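Local coordinates for protein beta-galactosidase (Bacillus circulans, PDB 4MAD) that probably hydrolyses beta-D-galactosides, releasing their terminal non-reducing beta-D-galactose residues, at residues L411-I416 with L452-E457; G420-N425 with S439-E444. One frame throughout, in Å; residues are numbered along the deposited sequence.

Contact 1 of 2, residues L411-I416 with L452-E457; sequences LTVQDI and LQIIVE
L411 meets L452 tip to tip, its CD1 methyl set against the forked end of the other leucine: CD1 of L411 is 4.1 Å from CD1 of L452 and 4.1 Å from its CD2. Equal distances to the two methyls place the incoming carbon over the fork, not on one branch. Next along both chains, CG2 of V413 approaches CD1 of I454 at 4.2 Å, again a methyl pair at ordinary van der Waals range. The last pair differs in approach, because I416 and V456 pass alongside one another, pointing opposite ways. With CG1 of I416 anti to the backbone N (chi1 -176°) and chi2 at 76°, CD1 is carried over to V456, lying 3.8 Å from both CG1 and CG2 of V456.

The backbones narrow in the same order: CA of L411 is 10.5 Å from CA of L452, whereas CA of I416 and CA of V456 are 7.8 Å apart. Touching positions step by two and then by three on the first segment, since the chain turns a corner at Q414, next to a cis peptide bond before D415. All six touching residues are buried and apolar, and the strands belong to different sheets, as expected for the interior of a beta sandwich, here in the first all-beta domain. Strand 409-417 is flanked by strands 440-445 and 473-480, with L411 also resting on L480 and V413 on I474. On the facing sheet, strand 449-457 runs between strands 395-403 and 419-424, where L452 touches T400 and V422.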
ATOM      1  N   LEU A 411      -9.053  31.192   9.314  1.00 19.87           N
ATOM      2  CA  LEU A 411      -8.688  29.999  10.029  1.00 18.83           C
ATOM      3  C   LEU A 411      -7.583  29.311   9.280  1.00 22.29           C
ATOM      4  O   LEU A 411      -7.711  29.065   8.135  1.00 23.60           O
ATOM      5  CB  LEU A 411      -9.846  29.046  10.098  1.00 20.43           C
ATOM      6  CG  LEU A 411      -9.644  27.865  11.030  1.00 22.07           C
ATOM      7  CD1 LEU A 411     -10.825  27.717  11.853  1.00 33.26           C
ATOM      8  CD2 LEU A 411      -9.457  26.650  10.288  1.00 28.11           C
ATOM      9  N   THR A 412      -6.491  29.026   9.930  1.00 19.31           N
ATOM     10  CA  THR A 412      -5.425  28.301   9.285  1.00 19.15           C
ATOM     11  C   THR A 412      -5.133  27.021  10.035  1.00 19.86           C
ATOM     12  O   THR A 412      -5.025  27.030  11.223  1.00 18.01           O
ATOM     13  CB  THR A 412      -4.141  29.141   9.195  1.00 19.11           C
ATOM     14  OG1 THR A 412      -4.410  30.331   8.465  1.00 21.21           O
ATOM     15  CG2 THR A 412      -3.032  28.357   8.527  1.00 21.80           C
ATOM     16  N   VAL A 413      -5.031  25.950   9.285  1.00 16.49           N
ATOM     17  CA  VAL A 413      -4.609  24.695   9.838  1.00 18.49           C
ATOM     18  C   VAL A 413      -3.146  24.461   9.489  1.00 16.88           C
ATOM     19  O   VAL A 413      -2.803  24.368   8.356  1.00 18.77           O
ATOM     20  CB  VAL A 413      -5.409  23.516   9.314  1.00 16.56           C
ATOM     21  CG1 VAL A 413      -5.000  22.303   9.982  1.00 15.65           C
ATOM     22  CG2 VAL A 413      -6.849  23.708   9.506  1.00 18.49           C
ATOM     23  N   GLN A 414      -2.342  24.358  10.523  1.00 13.61           N
ATOM     24  CA  GLN A 414      -0.923  24.292  10.406  1.00 15.46           C
ATOM     25  C   GLN A 414      -0.347  23.002  10.957  1.00 16.96           C
ATOM     26  O   GLN A 414      -0.128  22.919  12.124  1.00 17.86           O
ATOM     27  CB  GLN A 414      -0.313  25.465  11.203  1.00 14.66           C
ATOM     28  CG  GLN A 414       1.152  25.606  11.182  1.00 15.61           C
ATOM     29  CD  GLN A 414       1.627  26.881  11.897  1.00 19.48           C
ATOM     30  OE1 GLN A 414       1.006  27.859  11.806  1.00 21.82           O
ATOM     31  NE2 GLN A 414       2.726  26.821  12.554  1.00 19.29           N
ATOM     32  N   ASP A 415      -0.011  22.056  10.100  1.00 16.03           N
ATOM     33  CA  ASP A 415      -0.437  21.941   8.730  1.00 17.11           C
ATOM     34  C   ASP A 415      -1.459  20.791   8.591  1.00 17.20           C
ATOM     35  O   ASP A 415      -1.564  19.983   9.435  1.00 19.87           O
ATOM     36  CB  ASP A 415       0.739  21.574   7.851  1.00 16.98           C
ATOM     37  CG  ASP A 415       1.691  22.726   7.583  1.00 30.65           C
ATOM     38  OD1 ASP A 415       1.283  23.861   7.546  1.00 29.27           O
ATOM     39  OD2 ASP A 415       2.862  22.487   7.372  1.00 34.41           O
ATOM     40  N   ILE A 416      -2.181  20.757   7.498  1.00 16.50           N
ATOM     41  CA  ILE A 416      -3.189  19.749   7.326  1.00 19.12           C
ATOM     42  C   ILE A 416      -2.669  18.550   6.504  1.00 17.70           C
ATOM     43  O   ILE A 416      -2.317  18.691   5.413  1.00 17.05           O
ATOM     44  CB  ILE A 416      -4.450  20.313   6.704  1.00 19.04           C
ATOM     45  CG1 ILE A 416      -5.529  19.252   6.613  1.00 18.81           C
ATOM     46  CG2 ILE A 416      -4.177  20.910   5.397  1.00 20.29           C
ATOM     47  CD1 ILE A 416      -6.172  18.968   7.846  1.00 16.35           C
ATOM     48  N   LEU A 452     -15.799  24.422  17.183  1.00 16.90           N
ATOM     49  CA  LEU A 452     -15.041  24.151  15.985  1.00 17.50           C
ATOM     50  C   LEU A 452     -14.740  22.658  15.934  1.00 16.27           C
ATOM     51  O   LEU A 452     -14.320  22.098  16.893  1.00 16.69           O
ATOM     52  CB  LEU A 452     -13.769  24.965  15.997  1.00 18.20           C
ATOM     53  CG  LEU A 452     -12.782  24.649  14.897  1.00 17.13           C
ATOM     54  CD1 LEU A 452     -13.347  24.989  13.587  1.00 22.36           C
ATOM     55  CD2 LEU A 452     -11.490  25.316  15.121  1.00 18.75           C
ATOM     56  N   GLN A 453     -15.069  22.043  14.793  1.00 15.46           N
ATOM     57  CA  GLN A 453     -14.802  20.654  14.530  1.00 15.01           C
ATOM     58  C   GLN A 453     -14.080  20.519  13.189  1.00 13.62           C
ATOM     59  O   GLN A 453     -14.423  21.131  12.271  1.00 16.27           O
ATOM     60  CB  GLN A 453     -16.102  19.854  14.486  1.00 15.81           C
ATOM     61  CG  GLN A 453     -16.840  19.815  15.783  1.00 21.20           C
ATOM     62  CD  GLN A 453     -18.174  19.146  15.685  1.00 20.51           C
ATOM     63  OE1 GLN A 453     -19.017  19.597  15.015  1.00 19.11           O
ATOM     64  NE2 GLN A 453     -18.329  18.052  16.381  1.00 20.21           N
ATOM     65  N   ILE A 454     -13.031  19.744  13.156  1.00 15.39           N
ATOM     66  CA  ILE A 454     -12.331  19.494  11.918  1.00 17.15           C
ATOM     67  C   ILE A 454     -12.188  17.984  11.756  1.00 15.23           C
ATOM     68  O   ILE A 454     -11.646  17.363  12.577  1.00 15.54           O
ATOM     69  CB  ILE A 454     -10.972  20.135  11.937  1.00 15.89           C
ATOM     70  CG1 ILE A 454     -11.113  21.621  12.226  1.00 17.09           C
ATOM     71  CG2 ILE A 454     -10.284  19.965  10.650  1.00 15.76           C
ATOM     72  CD1 ILE A 454      -9.841  22.440  12.174  1.00 21.74           C
ATOM     73  N   ILE A 455     -12.710  17.472  10.661  1.00 15.83           N
ATOM     74  CA  ILE A 455     -12.602  16.067  10.334  1.00 16.08           C
ATOM     75  C   ILE A 455     -11.462  15.850   9.362  1.00 15.06           C
ATOM     76  O   ILE A 455     -11.563  16.201   8.238  1.00 18.26           O
ATOM     77  CB  ILE A 455     -13.893  15.471   9.661  1.00 13.61           C
ATOM     78  CG1 ILE A 455     -15.124  15.861  10.456  1.00 17.17           C
ATOM     79  CG2 ILE A 455     -13.780  13.983   9.590  1.00 18.22           C
ATOM     80  CD1 ILE A 455     -16.393  15.369   9.917  1.00 17.70           C
ATOM     81  N   VAL A 456     -10.419  15.201   9.822  1.00 15.06           N
ATOM     82  CA  VAL A 456      -9.215  15.083   9.066  1.00 15.18           C
ATOM     83  C   VAL A 456      -9.045  13.659   8.523  1.00 15.78           C
ATOM     84  O   VAL A 456      -9.282  12.728   9.233  1.00 16.77           O
ATOM     85  CB  VAL A 456      -7.978  15.495   9.857  1.00 15.40           C
ATOM     86  CG1 VAL A 456      -6.772  15.365   8.993  1.00 15.20           C
ATOM     87  CG2 VAL A 456      -8.117  16.872  10.369  1.00 18.97           C
ATOM     88  N   GLU A 457      -8.647  13.563   7.262  1.00 14.81           N
ATOM     89  CA  GLU A 457      -8.361  12.309   6.657  1.00 17.79           C
ATOM     90  C   GLU A 457      -6.857  12.154   6.444  1.00 14.11           C
ATOM     91  O   GLU A 457      -6.256  12.981   5.869  1.00 13.25           O
ATOM     92  CB  GLU A 457      -9.048  12.143   5.312  1.00 16.31           C
ATOM     93  CG  GLU A 457      -8.943  10.766   4.769  1.00 17.40           C
ATOM     94  CD  GLU A 457      -9.630  10.575   3.395  1.00 23.59           C
ATOM     95  OE1 GLU A 457     -10.154  11.527   2.859  1.00 22.68           O
ATOM     96  OE2 GLU A 457      -9.626   9.471   2.884  1.00 21.60           O
TER

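Contact 2 of 2, residues G420-N425 with S439-E444; sequences GQVYVN and SRLVVE
With CG of L441 anti to its carbonyl carbon and beside the backbone N (chi1 -75°), and chi2 extended at 175°, the CD1 methyl of L441 is projected at V422. The valine answers with CG2, which its own first torsion (chi1 -174°) also sets opposite the carbonyl carbon. The two side chains therefore meet tip to tip: CD1 of L441 lies 3.7 Å from CG2 of V422 and 3.9 Å from CB of V422, so the leucine methyl bears on the branch point as well as on one arm. Two residues further on in both segments, CG2 of V424 stands 4.4 Å from CG1 of V443, a looser touch.

The step of two on both sides shows that only one face of each strand takes part, and the matched order shows that the two segments run the same way. Their backbones stay well apart, with CA of V422 8.7 Å from CA of L441 and CA of V424 8.1 Å from CA of V443. Such spacing fits facing sheets of a sandwich, not neighbours within one sheet. V429 of strand 427-433 borders both V422 and V424, while V432 of the same strand lies against L441. Q421 and Y423 turn to the other face, where the tyrosine hydroxyl bonds to the backbone O of N511. Across the contact itself, only methyl and methine carbons meet, so its cohesion probably rests on dispersion and the partial exclusion of water, without directional bonds or charge pairing.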
ATOM      1  N   GLY A 420      -9.173  18.097   5.279  1.00 14.99           N
ATOM      2  CA  GLY A 420     -10.125  18.202   6.339  1.00 17.26           C
ATOM      3  C   GLY A 420     -11.353  19.001   6.024  1.00 18.90           C
ATOM      4  O   GLY A 420     -11.300  19.907   5.248  1.00 21.00           O
ATOM      5  N   GLN A 421     -12.417  18.655   6.708  1.00 18.94           N
ATOM      6  CA  GLN A 421     -13.680  19.314   6.613  1.00 17.75           C
ATOM      7  C   GLN A 421     -13.945  20.071   7.911  1.00 18.49           C
ATOM      8  O   GLN A 421     -13.851  19.530   8.951  1.00 16.09           O
ATOM      9  CB  GLN A 421     -14.771  18.296   6.410  1.00 19.19           C
ATOM     10  CG  GLN A 421     -14.681  17.540   5.103  1.00 18.03           C
ATOM     11  CD  GLN A 421     -15.562  16.262   5.085  1.00 17.35           C
ATOM     12  OE1 GLN A 421     -15.130  15.200   5.413  1.00 20.13           O
ATOM     13  NE2 GLN A 421     -16.786  16.425   4.707  1.00 22.59           N
ATOM     14  N   VAL A 422     -14.238  21.347   7.772  1.00 15.35           N
ATOM     15  CA  VAL A 422     -14.372  22.240   8.859  1.00 15.84           C
ATOM     16  C   VAL A 422     -15.836  22.641   9.117  1.00 15.47           C
ATOM     17  O   VAL A 422     -16.528  22.963   8.251  1.00 16.49           O
ATOM     18  CB  VAL A 422     -13.537  23.512   8.611  1.00 16.83           C
ATOM     19  CG1 VAL A 422     -13.546  24.398   9.773  1.00 19.13           C
ATOM     20  CG2 VAL A 422     -12.175  23.154   8.257  1.00 12.04           C
ATOM     21  N   TYR A 423     -16.208  22.597  10.384  1.00 16.57           N
ATOM     22  CA  TYR A 423     -17.520  22.902  10.899  1.00 16.09           C
ATOM     23  C   TYR A 423     -17.422  23.876  12.078  1.00 18.98           C
ATOM     24  O   TYR A 423     -16.590  23.710  12.932  1.00 18.42           O
ATOM     25  CB  TYR A 423     -18.251  21.630  11.355  1.00 17.30           C
ATOM     26  CG  TYR A 423     -18.261  20.559  10.269  1.00 15.38           C
ATOM     27  CD1 TYR A 423     -19.311  20.448   9.387  1.00 22.31           C
ATOM     28  CD2 TYR A 423     -17.187  19.722  10.087  1.00 19.95           C
ATOM     29  CE1 TYR A 423     -19.291  19.516   8.382  1.00 18.79           C
ATOM     30  CE2 TYR A 423     -17.170  18.786   9.114  1.00 18.05           C
ATOM     31  CZ  TYR A 423     -18.218  18.688   8.251  1.00 19.28           C
ATOM     32  OH  TYR A 423     -18.168  17.767   7.282  1.00 20.05           O
ATOM     33  N   VAL A 424     -18.314  24.845  12.083  1.00 17.58           N
ATOM     34  CA  VAL A 424     -18.427  25.779  13.163  1.00 18.52           C
ATOM     35  C   VAL A 424     -19.885  25.745  13.639  1.00 19.85           C
ATOM     36  O   VAL A 424     -20.759  25.969  12.883  1.00 20.46           O
ATOM     37  CB  VAL A 424     -18.078  27.194  12.691  1.00 17.80           C
ATOM     38  CG1 VAL A 424     -18.469  28.160  13.692  1.00 24.85           C
ATOM     39  CG2 VAL A 424     -16.617  27.312  12.389  1.00 17.51           C
ATOM     40  N   ASN A 425     -20.096  25.410  14.895  1.00 19.03           N
ATOM     41  CA  ASN A 425     -21.415  25.375  15.493  1.00 22.27           C
ATOM     42  C   ASN A 425     -22.353  24.492  14.653  1.00 24.50           C
ATOM     43  O   ASN A 425     -23.479  24.789  14.486  1.00 22.92           O
ATOM     44  CB  ASN A 425     -21.981  26.764  15.658  1.00 24.41           C
ATOM     45  CG  ASN A 425     -21.418  27.475  16.846  1.00 24.73           C
ATOM     46  OD1 ASN A 425     -21.072  26.870  17.798  1.00 19.47           O
ATOM     47  ND2 ASN A 425     -21.349  28.761  16.765  1.00 23.50           N
ATOM     48  N   SER A 439      -4.918  25.812   2.885  1.00 42.28           N
ATOM     49  CA  SER A 439      -4.855  25.519   4.327  1.00 38.10           C
ATOM     50  C   SER A 439      -5.533  26.544   5.187  1.00 36.23           C
ATOM     51  O   SER A 439      -5.475  26.474   6.375  1.00 30.30           O
ATOM     52  CB  SER A 439      -3.430  25.288   4.774  1.00 38.83           C
ATOM     53  OG  SER A 439      -3.056  24.042   4.223  1.00 43.14           O
ATOM     54  N   ARG A 440      -6.188  27.467   4.517  1.00 31.82           N
ATOM     55  CA  ARG A 440      -6.867  28.593   5.101  1.00 32.19           C
ATOM     56  C   ARG A 440      -8.342  28.630   4.681  1.00 31.67           C
ATOM     57  O   ARG A 440      -8.641  28.417   3.552  1.00 28.17           O
ATOM     58  CB  ARG A 440      -6.234  29.878   4.596  1.00 31.66           C
ATOM     59  CG  ARG A 440      -5.881  30.818   5.635  1.00 42.09           C
ATOM     60  CD  ARG A 440      -5.672  32.205   5.076  1.00 49.96           C
ATOM     61  NE  ARG A 440      -4.722  32.143   4.008  1.00 55.43           N
ATOM     62  CZ  ARG A 440      -4.444  33.111   3.160  1.00 58.75           C
ATOM     63  NH1 ARG A 440      -5.028  34.290   3.241  1.00 61.02           N
ATOM     64  NH2 ARG A 440      -3.560  32.885   2.230  1.00 60.68           N
ATOM     65  N   LEU A 441      -9.231  28.947   5.608  1.00 28.78           N
ATOM     66  CA  LEU A 441     -10.620  29.273   5.287  1.00 28.94           C
ATOM     67  C   LEU A 441     -11.055  30.532   5.990  1.00 27.90           C
ATOM     68  O   LEU A 441     -10.567  30.809   7.015  1.00 29.63           O
ATOM     69  CB  LEU A 441     -11.547  28.208   5.807  1.00 28.35           C
ATOM     70  CG  LEU A 441     -11.627  26.897   5.093  1.00 32.68           C
ATOM     71  CD1 LEU A 441     -12.488  25.975   5.817  1.00 29.04           C
ATOM     72  CD2 LEU A 441     -12.095  27.083   3.713  1.00 30.29           C
ATOM     73  N   VAL A 442     -12.047  31.218   5.482  1.00 27.17           N
ATOM     74  CA  VAL A 442     -12.610  32.349   6.201  1.00 27.73           C
ATOM     75  C   VAL A 442     -13.814  31.906   7.007  1.00 29.12           C
ATOM     76  O   VAL A 442     -14.706  31.343   6.508  1.00 29.05           O
ATOM     77  CB  VAL A 442     -13.005  33.487   5.253  1.00 30.44           C
ATOM     78  CG1 VAL A 442     -13.680  34.572   5.943  1.00 30.46           C
ATOM     79  CG2 VAL A 442     -11.849  33.966   4.494  1.00 32.86           C
ATOM     80  N   VAL A 443     -13.808  32.162   8.294  1.00 28.56           N
ATOM     81  CA  VAL A 443     -14.948  31.876   9.127  1.00 30.16           C
ATOM     82  C   VAL A 443     -15.494  33.136   9.741  1.00 32.58           C
ATOM     83  O   VAL A 443     -14.802  34.097   9.821  1.00 32.73           O
ATOM     84  CB  VAL A 443     -14.613  30.942  10.215  1.00 28.33           C
ATOM     85  CG1 VAL A 443     -14.145  29.656   9.636  1.00 30.82           C
ATOM     86  CG2 VAL A 443     -13.605  31.525  11.074  1.00 27.34           C
ATOM     87  N   GLU A 444     -16.764  33.120  10.118  1.00 33.39           N
ATOM     88  CA  GLU A 444     -17.381  34.230  10.789  1.00 33.72           C
ATOM     89  C   GLU A 444     -17.890  33.794  12.137  1.00 33.09           C
ATOM     90  O   GLU A 444     -18.848  33.081  12.205  1.00 34.16           O
ATOM     91  CB  GLU A 444     -18.558  34.707  10.001  1.00 34.65           C
ATOM     92  CG  GLU A 444     -18.228  35.054   8.628  1.00 43.25           C
ATOM     93  CD  GLU A 444     -17.611  36.388   8.560  1.00 54.11           C
ATOM     94  OE1 GLU A 444     -17.435  36.966   9.615  1.00 57.59           O
ATOM     95  OE2 GLU A 444     -17.328  36.879   7.468  1.00 57.76           O
TER

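Overall arrangement
Both contacts join the same two sheets of one beta sandwich, away from the predicted catalytic glutamates and the bound ligands, and their centres are about 8 Å apart. Strands 409-417 and 440-445 are neighbours in one sheet, 449-457 and 419-424 in the other, so each contact takes one strand of each neighbouring pair. Backbone pairing within the sheets binds the contacts together, with L411 N 2.8 Å from L441 O and I455 N 2.9 Å from Q421 O, both probable hydrogen bonds. The chemistry across the sandwich is apolar in both. Contact 1 is wholly buried and buries 197 Å²; contact 2, with 141 Å², is only partly buried, L441 and V424 being partly exposed; L441 lies on 440-445, an outermost strand.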